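Local coordinates for polycomb protein Pcl (Drosophila melanogaster, PDB 5OQD) that belongs to the Esc/E(z) complex that methylates histone H3 and is required to establish homeotic gene repression in early embryos, represented here by its second PHD finger and winged-helix domain, at residues I90-V95 / T141-R146. Residues are numbered along the deposited sequence; the frame is centred on the assembly and turned at random.
Sequences IEWVDV and TALMER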
ATOM      1  N   ILE B  90       0.648  -0.606   8.369  1.00 53.87           N
ATOM      2  CA  ILE B  90      -0.598  -0.403   7.652  1.00 55.01           C
ATOM      3  C   ILE B  90      -1.796  -1.046   8.327  1.00 51.53           C
ATOM      4  O   ILE B  90      -1.676  -2.050   9.002  1.00 56.90           O
ATOM      5  CB  ILE B  90      -0.508  -0.924   6.211  1.00 51.22           C
ATOM      6  CG1 ILE B  90      -0.508  -2.445   6.197  1.00 39.80           C
ATOM      7  CG2 ILE B  90       0.737  -0.395   5.537  1.00 46.95           C
ATOM      8  CD1 ILE B  90      -0.964  -3.023   4.885  1.00 44.96           C
ATOM      9  N   GLU B  91      -2.944  -0.411   8.162  1.00 52.37           N
ATOM     10  CA  GLU B  91      -4.213  -0.903   8.671  1.00 49.23           C
ATOM     11  C   GLU B  91      -4.911  -1.913   7.762  1.00 53.33           C
ATOM     12  O   GLU B  91      -4.461  -2.191   6.658  1.00 49.63           O
ATOM     13  CB  GLU B  91      -5.142   0.257   9.005  1.00 48.90           C
ATOM     14  CG  GLU B  91      -5.161   0.598  10.483  1.00 66.96           C
ATOM     15  CD  GLU B  91      -6.190  -0.205  11.259  1.00 93.98           C
ATOM     16  OE1 GLU B  91      -6.405  -1.386  10.926  1.00 70.15           O
ATOM     17  OE2 GLU B  91      -6.791   0.348  12.201  1.00 82.99           O
ATOM     18  N   TRP B  92      -6.016  -2.458   8.255  1.00 46.91           N
ATOM     19  CA  TRP B  92      -6.806  -3.448   7.534  1.00 43.33           C
ATOM     20  C   TRP B  92      -7.353  -2.919   6.219  1.00 40.72           C
ATOM     21  O   TRP B  92      -7.448  -3.650   5.254  1.00 44.85           O
ATOM     22  CB  TRP B  92      -7.940  -3.980   8.410  1.00 40.41           C
ATOM     23  CG  TRP B  92      -7.465  -4.962   9.409  1.00 54.13           C
ATOM     24  CD1 TRP B  92      -7.583  -4.879  10.756  1.00 53.97           C
ATOM     25  CD2 TRP B  92      -6.765  -6.175   9.140  1.00 53.96           C
ATOM     26  NE1 TRP B  92      -7.004  -5.966  11.346  1.00 50.33           N
ATOM     27  CE2 TRP B  92      -6.496  -6.780  10.372  1.00 53.28           C
ATOM     28  CE3 TRP B  92      -6.340  -6.810   7.975  1.00 55.38           C
ATOM     29  CZ2 TRP B  92      -5.822  -7.983  10.474  1.00 62.76           C
ATOM     30  CZ3 TRP B  92      -5.676  -8.002   8.081  1.00 51.83           C
ATOM     31  CH2 TRP B  92      -5.422  -8.577   9.316  1.00 49.75           C
ATOM     32  N   VAL B  93      -7.733  -1.654   6.183  1.00 34.47           N
ATOM     33  CA  VAL B  93      -8.247  -1.077   4.957  1.00 37.47           C
ATOM     34  C   VAL B  93      -7.180  -1.137   3.875  1.00 47.20           C
ATOM     35  O   VAL B  93      -7.480  -1.386   2.719  1.00 47.31           O
ATOM     36  CB  VAL B  93      -8.695   0.379   5.155  1.00 45.95           C
ATOM     37  CG1 VAL B  93      -7.598   1.189   5.814  1.00 37.95           C
ATOM     38  CG2 VAL B  93      -9.085   1.000   3.830  1.00 44.79           C
ATOM     39  N   ASP B  94      -5.936  -0.887   4.256  1.00 39.16           N
ATOM     40  CA  ASP B  94      -4.812  -0.982   3.338  1.00 47.24           C
ATOM     41  C   ASP B  94      -4.600  -2.402   2.817  1.00 46.70           C
ATOM     42  O   ASP B  94      -4.320  -2.606   1.647  1.00 48.25           O
ATOM     43  CB  ASP B  94      -3.545  -0.445   3.998  1.00 40.76           C
ATOM     44  CG  ASP B  94      -3.737   0.936   4.584  1.00 47.42           C
ATOM     45  OD1 ASP B  94      -4.412   1.759   3.953  1.00 44.90           O
ATOM     46  OD2 ASP B  94      -3.212   1.200   5.676  1.00 47.20           O
ATOM     47  N   VAL B  95      -4.744  -3.380   3.696  1.00 43.57           N
ATOM     48  CA  VAL B  95      -4.656  -4.788   3.328  1.00 43.11           C
ATOM     49  C   VAL B  95      -5.769  -5.170   2.355  1.00 45.95           C
ATOM     50  O   VAL B  95      -5.531  -5.859   1.361  1.00 50.39           O
ATOM     51  CB  VAL B  95      -4.732  -5.692   4.572  1.00 44.96           C
ATOM     52  CG1 VAL B  95      -4.834  -7.155   4.166  1.00 50.54           C
ATOM     53  CG2 VAL B  95      -3.530  -5.458   5.469  1.00 43.79           C
ATOM     54  N   THR B 141     -12.227 -15.801  13.377  1.00 69.87           N
ATOM     55  CA  THR B 141     -13.598 -15.323  13.526  1.00 69.05           C
ATOM     56  C   THR B 141     -13.616 -13.833  13.854  1.00 62.32           C
ATOM     57  O   THR B 141     -14.414 -13.076  13.301  1.00 61.75           O
ATOM     58  CB  THR B 141     -14.358 -16.094  14.622  1.00 65.87           C
ATOM     59  OG1 THR B 141     -13.569 -16.140  15.817  1.00 69.61           O
ATOM     60  CG2 THR B 141     -14.661 -17.515  14.165  1.00 62.06           C
ATOM     61  N   ALA B 142     -12.728 -13.420  14.752  1.00 58.50           N
ATOM     62  CA  ALA B 142     -12.600 -12.015  15.121  1.00 59.73           C
ATOM     63  C   ALA B 142     -12.060 -11.209  13.948  1.00 65.65           C
ATOM     64  O   ALA B 142     -12.362 -10.025  13.796  1.00 66.94           O
ATOM     65  CB  ALA B 142     -11.697 -11.862  16.335  1.00 58.22           C
ATOM     66  N   LEU B 143     -11.259 -11.869  13.120  1.00 65.76           N
ATOM     67  CA  LEU B 143     -10.684 -11.252  11.932  1.00 57.44           C
ATOM     68  C   LEU B 143     -11.749 -11.017  10.869  1.00 59.61           C
ATOM     69  O   LEU B 143     -11.746  -9.989  10.195  1.00 60.49           O
ATOM     70  CB  LEU B 143      -9.560 -12.123  11.368  1.00 61.07           C
ATOM     71  CG  LEU B 143      -8.921 -11.657  10.057  1.00 67.51           C
ATOM     72  CD1 LEU B 143      -8.439 -10.216  10.158  1.00 62.13           C
ATOM     73  CD2 LEU B 143      -7.779 -12.581   9.673  1.00 65.95           C
ATOM     74  N   MET B 144     -12.654 -11.981  10.722  1.00 55.96           N
ATOM     75  CA  MET B 144     -13.737 -11.882   9.749  1.00 60.80           C
ATOM     76  C   MET B 144     -14.644 -10.690  10.031  1.00 55.63           C
ATOM     77  O   MET B 144     -14.950  -9.906   9.131  1.00 55.23           O
ATOM     78  CB  MET B 144     -14.562 -13.171   9.735  1.00 58.19           C
ATOM     79  CG  MET B 144     -14.096 -14.200   8.725  1.00 62.82           C
ATOM     80  SD  MET B 144     -14.273 -13.606   7.035  1.00 78.67           S
ATOM     81  CE  MET B 144     -16.002 -13.134   7.030  1.00 67.02           C
ATOM     82  N   GLU B 145     -15.070 -10.560  11.284  1.00 50.35           N
ATOM     83  CA  GLU B 145     -15.953  -9.472  11.686  1.00 54.34           C
ATOM     84  C   GLU B 145     -15.261  -8.121  11.554  1.00 49.68           C
ATOM     85  O   GLU B 145     -15.883  -7.130  11.179  1.00 51.52           O
ATOM     86  CB  GLU B 145     -16.434  -9.675  13.124  1.00 50.24           C
ATOM     87  CG  GLU B 145     -17.202 -10.969  13.348  1.00 59.64           C
ATOM     88  CD  GLU B 145     -18.474 -11.048  12.524  1.00 66.61           C
ATOM     89  OE1 GLU B 145     -19.053  -9.988  12.202  1.00 62.51           O
ATOM     90  OE2 GLU B 145     -18.896 -12.177  12.194  1.00 72.98           O
ATOM     91  N   ARG B 146     -13.971  -8.091  11.871  1.00 43.51           N
ATOM     92  CA  ARG B 146     -13.181  -6.874  11.743  1.00 48.52           C
ATOM     93  C   ARG B 146     -13.075  -6.450  10.279  1.00 48.68           C
ATOM     94  O   ARG B 146     -13.136  -5.261   9.966  1.00 41.17           O
ATOM     95  CB  ARG B 146     -11.787  -7.069  12.347  1.00 47.17           C
ATOM     96  CG  ARG B 146     -10.840  -5.899  12.131  1.00 53.42           C
ATOM     97  CD  ARG B 146     -11.427  -4.595  12.652  1.00 51.21           C
ATOM     98  NE  ARG B 146     -11.469  -4.547  14.110  1.00 59.54           N
ATOM     99  CZ  ARG B 146     -12.074  -3.591  14.806  1.00 51.38           C
ATOM    100  NH1 ARG B 146     -12.700  -2.605  14.177  1.00 48.73           N
ATOM    101  NH2 ARG B 146     -12.061  -3.622  16.131  1.00 57.93           N
TER
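Trp92 packs against Leu143 and Arg146 in an apolar helix-to-helix contact within the winged-helix domain, where the first turn of helix 92-104 meets helix 140-153. One indole bridges the gap: the nearest CA atoms, those of Trp92 and Arg146, are 8.4 Å apart, a distance suited to a large flat side chain. Leu143 CD1 sits over one face of the six-membered ring, 3.8 Å from its centroid and 27° off the normal, in a CH-pi contact. It is displaced toward the rim, 3.5 Å from both Trp92 CZ2 and Trp92 CH2. Leucine suits the place as a branched, wholly apolar side chain; with CG anti to the backbone N (chi1 176°) it carries CD1 across to the ring. Farther along the indole, Arg146 offers its aliphatic stem: CG comes obliquely to within 3.7 Å of Trp92 CD1. The stem then bends at chi2 and chi3, and the guanidinium lies nearly parallel to the indole plane, 4° apart, yet beyond it, so that a long residue packs with its methylenes while its charge stays at the exposed margin. Glu91, the N-cap residue, steadies the base of the tryptophan, since its OE1 accepts the Trp92 N-H in a nearly straight bond of 2.9 Å. Asp94 OD2 takes the Glu91 N-H, 3.0 Å away, the reciprocal half of a capping box. An alanine in place of Trp92 would probably open a gap between the two helices, leaving the Leu143 methyl without its aromatic face and the Arg146 stem without support. Around this pair, Trp135 of helix 133-136 meets the indole with its ring inclined, Leu147 and Thr150 continue the contact along helix 140-153, and Leu143 also touches Trp119 of helix 114-125, which Val95 reaches through Ile122.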